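Long-range contact in separin (Saccharomyces cerevisiae, PDB 5U1T), which cleaves the MCD1/SCC1 subunit of cohesin at the onset of anaphase, acting as a caspase-like cysteine protease that securin holds inactive for most of the cell cycle: residues A[715-723]-A[732-742]. Sequence-based numbering, arbitrary orientation.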
ATOM      1  N   LYS A 715      -2.276  18.566 -11.841  1.00 76.54           N
ATOM      2  CA  LYS A 715      -3.068  18.222 -10.675  1.00 70.04           C
ATOM      3  C   LYS A 715      -2.203  18.359  -9.427  1.00 71.16           C
ATOM      4  O   LYS A 715      -1.863  17.358  -8.787  1.00 72.22           O
ATOM      5  CB  LYS A 715      -3.626  16.802 -10.813  1.00 71.91           C
ATOM      6  CG  LYS A 715      -4.992  16.584 -10.171  1.00 76.30           C
ATOM      7  CD  LYS A 715      -6.093  17.339 -10.921  1.00 80.65           C
ATOM      8  CE  LYS A 715      -7.468  17.222 -10.245  1.00 78.71           C
ATOM      9  NZ  LYS A 715      -8.469  18.137 -10.870  1.00 82.13           N
ATOM     10  N   PRO A 716      -1.842  19.609  -9.079  1.00 76.39           N
ATOM     11  CA  PRO A 716      -0.925  19.903  -7.970  1.00 74.70           C
ATOM     12  C   PRO A 716      -1.334  19.208  -6.674  1.00 70.84           C
ATOM     13  O   PRO A 716      -0.483  18.708  -5.937  1.00 72.01           O
ATOM     14  CB  PRO A 716      -1.032  21.431  -7.817  1.00 67.65           C
ATOM     15  CG  PRO A 716      -1.462  21.910  -9.130  1.00 68.31           C
ATOM     16  CD  PRO A 716      -2.369  20.843  -9.682  1.00 75.67           C
ATOM     17  N   GLU A 717      -2.635  19.161  -6.417  1.00 68.79           N
ATOM     18  CA  GLU A 717      -3.121  18.635  -5.155  1.00 77.38           C
ATOM     19  C   GLU A 717      -2.857  17.133  -5.048  1.00 73.18           C
ATOM     20  O   GLU A 717      -3.070  16.538  -3.990  1.00 70.92           O
ATOM     21  CB  GLU A 717      -4.619  18.944  -4.968  1.00 76.76           C
ATOM     22  CG  GLU A 717      -5.519  18.438  -6.089  1.00 78.43           C
ATOM     23  CD  GLU A 717      -5.702  19.436  -7.246  1.00 83.94           C
ATOM     24  OE1 GLU A 717      -4.697  20.005  -7.735  1.00 84.16           O
ATOM     25  OE2 GLU A 717      -6.861  19.648  -7.681  1.00 90.07           O
ATOM     26  N   LEU A 718      -2.380  16.522  -6.131  1.00 69.13           N
ATOM     27  CA  LEU A 718      -1.958  15.125  -6.083  1.00 66.11           C
ATOM     28  C   LEU A 718      -0.669  15.026  -5.300  1.00 64.01           C
ATOM     29  O   LEU A 718      -0.244  13.947  -4.903  1.00 62.39           O
ATOM     30  CB  LEU A 718      -1.755  14.543  -7.485  1.00 66.04           C
ATOM     31  CG  LEU A 718      -2.975  14.275  -8.357  1.00 65.10           C
ATOM     32  CD1 LEU A 718      -2.561  13.575  -9.629  1.00 58.48           C
ATOM     33  CD2 LEU A 718      -3.993  13.456  -7.586  1.00 65.41           C
ATOM     34  N   PHE A 719      -0.051  16.179  -5.083  1.00 67.22           N
ATOM     35  CA  PHE A 719       1.262  16.238  -4.467  1.00 62.36           C
ATOM     36  C   PHE A 719       1.269  17.184  -3.278  1.00 68.45           C
ATOM     37  O   PHE A 719       2.309  17.736  -2.926  1.00 66.65           O
ATOM     38  CB  PHE A 719       2.296  16.671  -5.500  1.00 57.57           C
ATOM     39  CG  PHE A 719       2.282  15.834  -6.751  1.00 63.53           C
ATOM     40  CD1 PHE A 719       1.447  16.156  -7.816  1.00 64.83           C
ATOM     41  CD2 PHE A 719       3.094  14.715  -6.860  1.00 56.30           C
ATOM     42  CE1 PHE A 719       1.423  15.379  -8.959  1.00 64.46           C
ATOM     43  CE2 PHE A 719       3.080  13.945  -8.004  1.00 62.19           C
ATOM     44  CZ  PHE A 719       2.241  14.277  -9.053  1.00 65.96           C
ATOM     45  N   ASP A 720       0.102  17.376  -2.666  1.00 71.35           N
ATOM     46  CA  ASP A 720       0.003  18.227  -1.491  1.00 70.26           C
ATOM     47  C   ASP A 720       0.082  17.394  -0.229  1.00 68.82           C
ATOM     48  O   ASP A 720      -0.904  17.221   0.482  1.00 69.30           O
ATOM     49  CB  ASP A 720      -1.286  19.028  -1.502  1.00 74.95           C
ATOM     50  CG  ASP A 720      -1.322  20.067  -0.411  1.00 78.52           C
ATOM     51  OD1 ASP A 720      -0.237  20.407   0.123  1.00 80.26           O
ATOM     52  OD2 ASP A 720      -2.430  20.547  -0.099  1.00 79.51           O
ATOM     53  N   ILE A 721       1.279  16.891   0.043  1.00 69.23           N
ATOM     54  CA  ILE A 721       1.495  15.986   1.159  1.00 71.84           C
ATOM     55  C   ILE A 721       1.495  16.722   2.494  1.00 72.10           C
ATOM     56  O   ILE A 721       1.525  16.094   3.553  1.00 71.44           O
ATOM     57  CB  ILE A 721       2.811  15.208   0.990  1.00 67.50           C
ATOM     58  CG1 ILE A 721       3.944  16.146   0.580  1.00 64.59           C
ATOM     59  CG2 ILE A 721       2.644  14.135  -0.055  1.00 64.43           C
ATOM     60  CD1 ILE A 721       4.888  16.494   1.699  1.00 72.42           C
ATOM     61  N   ASN A 722       1.461  18.052   2.438  1.00 75.85           N
ATOM     62  CA  ASN A 722       1.302  18.858   3.643  1.00 76.93           C
ATOM     63  C   ASN A 722      -0.154  19.260   3.867  1.00 76.07           C
ATOM     64  O   ASN A 722      -0.463  19.961   4.827  1.00 77.47           O
ATOM     65  CB  ASN A 722       2.188  20.105   3.575  1.00 73.08           C
ATOM     66  CG  ASN A 722       3.641  19.797   3.875  1.00 75.93           C
ATOM     67  OD1 ASN A 722       3.978  18.706   4.333  1.00 73.33           O
ATOM     68  ND2 ASN A 722       4.511  20.764   3.629  1.00 85.81           N
ATOM     69  N   ASN A 723      -1.031  18.804   2.972  1.00 76.13           N
ATOM     70  CA  ASN A 723      -2.461  19.156   2.955  1.00 79.34           C
ATOM     71  C   ASN A 723      -2.785  20.628   3.214  1.00 81.84           C
ATOM     72  O   ASN A 723      -3.605  20.952   4.072  1.00 85.06           O
ATOM     73  CB  ASN A 723      -3.233  18.307   3.964  1.00 75.39           C
ATOM     74  CG  ASN A 723      -4.694  18.156   3.590  1.00 75.35           C
ATOM     75  OD1 ASN A 723      -5.114  18.571   2.510  1.00 75.79           O
ATOM     76  ND2 ASN A 723      -5.477  17.554   4.476  1.00 72.72           N
ATOM     77  N   TYR A 732      -6.691  12.894   1.912  1.00 62.47           N
ATOM     78  CA  TYR A 732      -5.338  13.337   2.197  1.00 67.35           C
ATOM     79  C   TYR A 732      -4.457  12.116   2.421  1.00 68.23           C
ATOM     80  O   TYR A 732      -3.340  12.077   1.931  1.00 67.93           O
ATOM     81  CB  TYR A 732      -5.303  14.275   3.402  1.00 65.89           C
ATOM     82  CG  TYR A 732      -3.909  14.659   3.837  1.00 66.92           C
ATOM     83  CD1 TYR A 732      -2.928  14.988   2.905  1.00 63.71           C
ATOM     84  CD2 TYR A 732      -3.573  14.700   5.187  1.00 65.79           C
ATOM     85  CE1 TYR A 732      -1.643  15.338   3.307  1.00 67.79           C
ATOM     86  CE2 TYR A 732      -2.300  15.052   5.599  1.00 67.11           C
ATOM     87  CZ  TYR A 732      -1.337  15.368   4.658  1.00 69.59           C
ATOM     88  OH  TYR A 732      -0.072  15.708   5.077  1.00 68.90           O
ATOM     89  N   ILE A 733      -4.979  11.118   3.137  1.00 67.81           N
ATOM     90  CA  ILE A 733      -4.290   9.851   3.320  1.00 60.29           C
ATOM     91  C   ILE A 733      -3.992   9.217   1.956  1.00 66.61           C
ATOM     92  O   ILE A 733      -2.893   8.685   1.721  1.00 67.35           O
ATOM     93  CB  ILE A 733      -5.117   8.878   4.180  1.00 62.47           C
ATOM     94  CG1 ILE A 733      -5.264   9.399   5.607  1.00 62.20           C
ATOM     95  CG2 ILE A 733      -4.484   7.499   4.205  1.00 59.67           C
ATOM     96  CD1 ILE A 733      -4.000   9.385   6.394  1.00 62.25           C
ATOM     97  N   LYS A 734      -4.964   9.306   1.049  1.00 63.71           N
ATOM     98  CA  LYS A 734      -4.833   8.713  -0.276  1.00 58.60           C
ATOM     99  C   LYS A 734      -3.780   9.431  -1.124  1.00 60.66           C
ATOM    100  O   LYS A 734      -3.091   8.795  -1.918  1.00 63.78           O
ATOM    101  CB  LYS A 734      -6.189   8.704  -0.989  1.00 62.22           C
ATOM    102  CG  LYS A 734      -7.077   7.519  -0.601  1.00 66.25           C
ATOM    103  CD  LYS A 734      -8.505   7.686  -1.112  1.00 74.21           C
ATOM    104  CE  LYS A 734      -9.356   6.449  -0.819  1.00 78.50           C
ATOM    105  NZ  LYS A 734     -10.624   6.402  -1.638  1.00 81.09           N
ATOM    106  N   VAL A 735      -3.656  10.747  -0.948  1.00 65.01           N
ATOM    107  CA  VAL A 735      -2.604  11.531  -1.602  1.00 62.99           C
ATOM    108  C   VAL A 735      -1.205  11.071  -1.150  1.00 59.77           C
ATOM    109  O   VAL A 735      -0.317  10.835  -1.971  1.00 55.06           O
ATOM    110  CB  VAL A 735      -2.785  13.060  -1.325  1.00 63.18           C
ATOM    111  CG1 VAL A 735      -1.503  13.828  -1.550  1.00 63.40           C
ATOM    112  CG2 VAL A 735      -3.900  13.637  -2.190  1.00 64.55           C
ATOM    113  N   ILE A 736      -1.018  10.937   0.157  1.00 61.05           N
ATOM    114  CA  ILE A 736       0.260  10.512   0.692  1.00 60.29           C
ATOM    115  C   ILE A 736       0.588   9.129   0.165  1.00 60.97           C
ATOM    116  O   ILE A 736       1.713   8.873  -0.238  1.00 60.35           O
ATOM    117  CB  ILE A 736       0.267  10.503   2.231  1.00 61.44           C
ATOM    118  CG1 ILE A 736      -0.038  11.897   2.778  1.00 63.29           C
ATOM    119  CG2 ILE A 736       1.613  10.067   2.749  1.00 56.88           C
ATOM    120  CD1 ILE A 736      -0.029  11.965   4.303  1.00 69.71           C
ATOM    121  N   LEU A 737      -0.403   8.244   0.148  1.00 62.46           N
ATOM    122  CA  LEU A 737      -0.212   6.903  -0.400  1.00 58.61           C
ATOM    123  C   LEU A 737       0.202   6.936  -1.873  1.00 55.99           C
ATOM    124  O   LEU A 737       0.992   6.103  -2.306  1.00 57.27           O
ATOM    125  CB  LEU A 737      -1.477   6.063  -0.244  1.00 56.90           C
ATOM    126  CG  LEU A 737      -1.861   5.658   1.177  1.00 60.71           C
ATOM    127  CD1 LEU A 737      -3.243   5.020   1.178  1.00 60.21           C
ATOM    128  CD2 LEU A 737      -0.838   4.724   1.791  1.00 57.64           C
ATOM    129  N   LEU A 738      -0.332   7.888  -2.639  1.00 56.90           N
ATOM    130  CA  LEU A 738       0.042   8.023  -4.043  1.00 59.28           C
ATOM    131  C   LEU A 738       1.531   8.319  -4.158  1.00 62.76           C
ATOM    132  O   LEU A 738       2.247   7.717  -4.964  1.00 58.88           O
ATOM    133  CB  LEU A 738      -0.760   9.131  -4.734  1.00 51.57           C
ATOM    134  CG  LEU A 738      -0.343   9.403  -6.179  1.00 48.54           C
ATOM    135  CD1 LEU A 738      -0.869   8.322  -7.095  1.00 50.34           C
ATOM    136  CD2 LEU A 738      -0.774  10.776  -6.640  1.00 52.22           C
ATOM    137  N   ASN A 739       1.985   9.263  -3.341  1.00 58.31           N
ATOM    138  CA  ASN A 739       3.362   9.715  -3.393  1.00 59.46           C
ATOM    139  C   ASN A 739       4.298   8.653  -2.841  1.00 61.63           C
ATOM    140  O   ASN A 739       5.444   8.574  -3.240  1.00 63.75           O
ATOM    141  CB  ASN A 739       3.521  11.034  -2.640  1.00 56.73           C
ATOM    142  CG  ASN A 739       2.976  12.230  -3.429  1.00 60.05           C
ATOM    143  OD1 ASN A 739       1.771  12.492  -3.423  1.00 65.13           O
ATOM    144  ND2 ASN A 739       3.860  12.967  -4.089  1.00 55.72           N
ATOM    145  N   ILE A 740       3.799   7.829  -1.932  1.00 61.38           N
ATOM    146  CA  ILE A 740       4.565   6.710  -1.427  1.00 59.27           C
ATOM    147  C   ILE A 740       4.812   5.726  -2.567  1.00 60.88           C
ATOM    148  O   ILE A 740       5.937   5.266  -2.790  1.00 59.00           O
ATOM    149  CB  ILE A 740       3.841   6.017  -0.263  1.00 58.61           C
ATOM    150  CG1 ILE A 740       3.938   6.891   0.997  1.00 62.41           C
ATOM    151  CG2 ILE A 740       4.397   4.616  -0.038  1.00 53.35           C
ATOM    152  CD1 ILE A 740       3.190   6.364   2.224  1.00 60.59           C
ATOM    153  N   LYS A 741       3.749   5.435  -3.304  1.00 58.63           N
ATOM    154  CA  LYS A 741       3.817   4.515  -4.427  1.00 54.98           C
ATOM    155  C   LYS A 741       4.725   5.050  -5.536  1.00 59.40           C
ATOM    156  O   LYS A 741       5.402   4.276  -6.195  1.00 63.98           O
ATOM    157  CB  LYS A 741       2.414   4.248  -4.971  1.00 50.42           C
ATOM    158  CG  LYS A 741       2.252   2.965  -5.743  1.00 49.88           C
ATOM    159  CD  LYS A 741       0.899   2.914  -6.396  1.00 52.58           C
ATOM    160  CE  LYS A 741       0.766   1.713  -7.288  1.00 59.88           C
ATOM    161  NZ  LYS A 741      -0.460   1.795  -8.099  1.00 62.11           N
ATOM    162  N   ILE A 742       4.742   6.363  -5.745  1.00 60.40           N
ATOM    163  CA  ILE A 742       5.593   6.928  -6.778  1.00 58.54           C
ATOM    164  C   ILE A 742       7.054   6.700  -6.421  1.00 60.29           C
ATOM    165  O   ILE A 742       7.815   6.181  -7.231  1.00 58.50           O
ATOM    166  CB  ILE A 742       5.340   8.423  -6.984  1.00 62.38           C
ATOM    167  CG1 ILE A 742       3.981   8.655  -7.655  1.00 64.18           C
ATOM    168  CG2 ILE A 742       6.412   9.010  -7.855  1.00 62.83           C
ATOM    169  CD1 ILE A 742       3.596  10.120  -7.772  1.00 58.97           C
TER
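N723 lies flat against the Y732 ring, its CB 3.4 Å from the ring centroid and 9° off the normal, a CH-pi contact over the middle of that face. Its amide follows in a stack, tilted 23° from the ring, with ND2 3.4 Å from Y732 CG. The opposite face of the ring takes I736 CD1 from one turn further along the same helix, offset toward the rim, while I721 CA sits at the edge, in the ring plane. Y732 reaches N723 because its CG stands anti to the backbone N (chi1 174°), and a type I turn from D720 to N723 brings the asparagine round; N723 OD1 accepts a hydrogen bond from the backbone N of L727.

At the far end the F719 ring has P716 O at its edge, in plane. The N739 amide stands almost perpendicular to this ring, and I742 CD1 comes within 3.9 Å of F719 CE2. Between the two aromatics, V735 CG1 approaches L718 O at 3.6 Å, L718 CB meets L738 CD2 at 4.0 Å, and I721 CG2 lies across N739. Cutting N739 back to an alanine would probably leave a gap between F719 and I721, where the amide now fills the space.

The contact folds the connection between helices 700-714 and 729-752 back onto the first half of the latter. L718 and L738 both also touch L684 of helix 680-689, whereas I736 packs on L773 of helix 756-775, so the contact is largely buried within the helical region, away from the catalytic site.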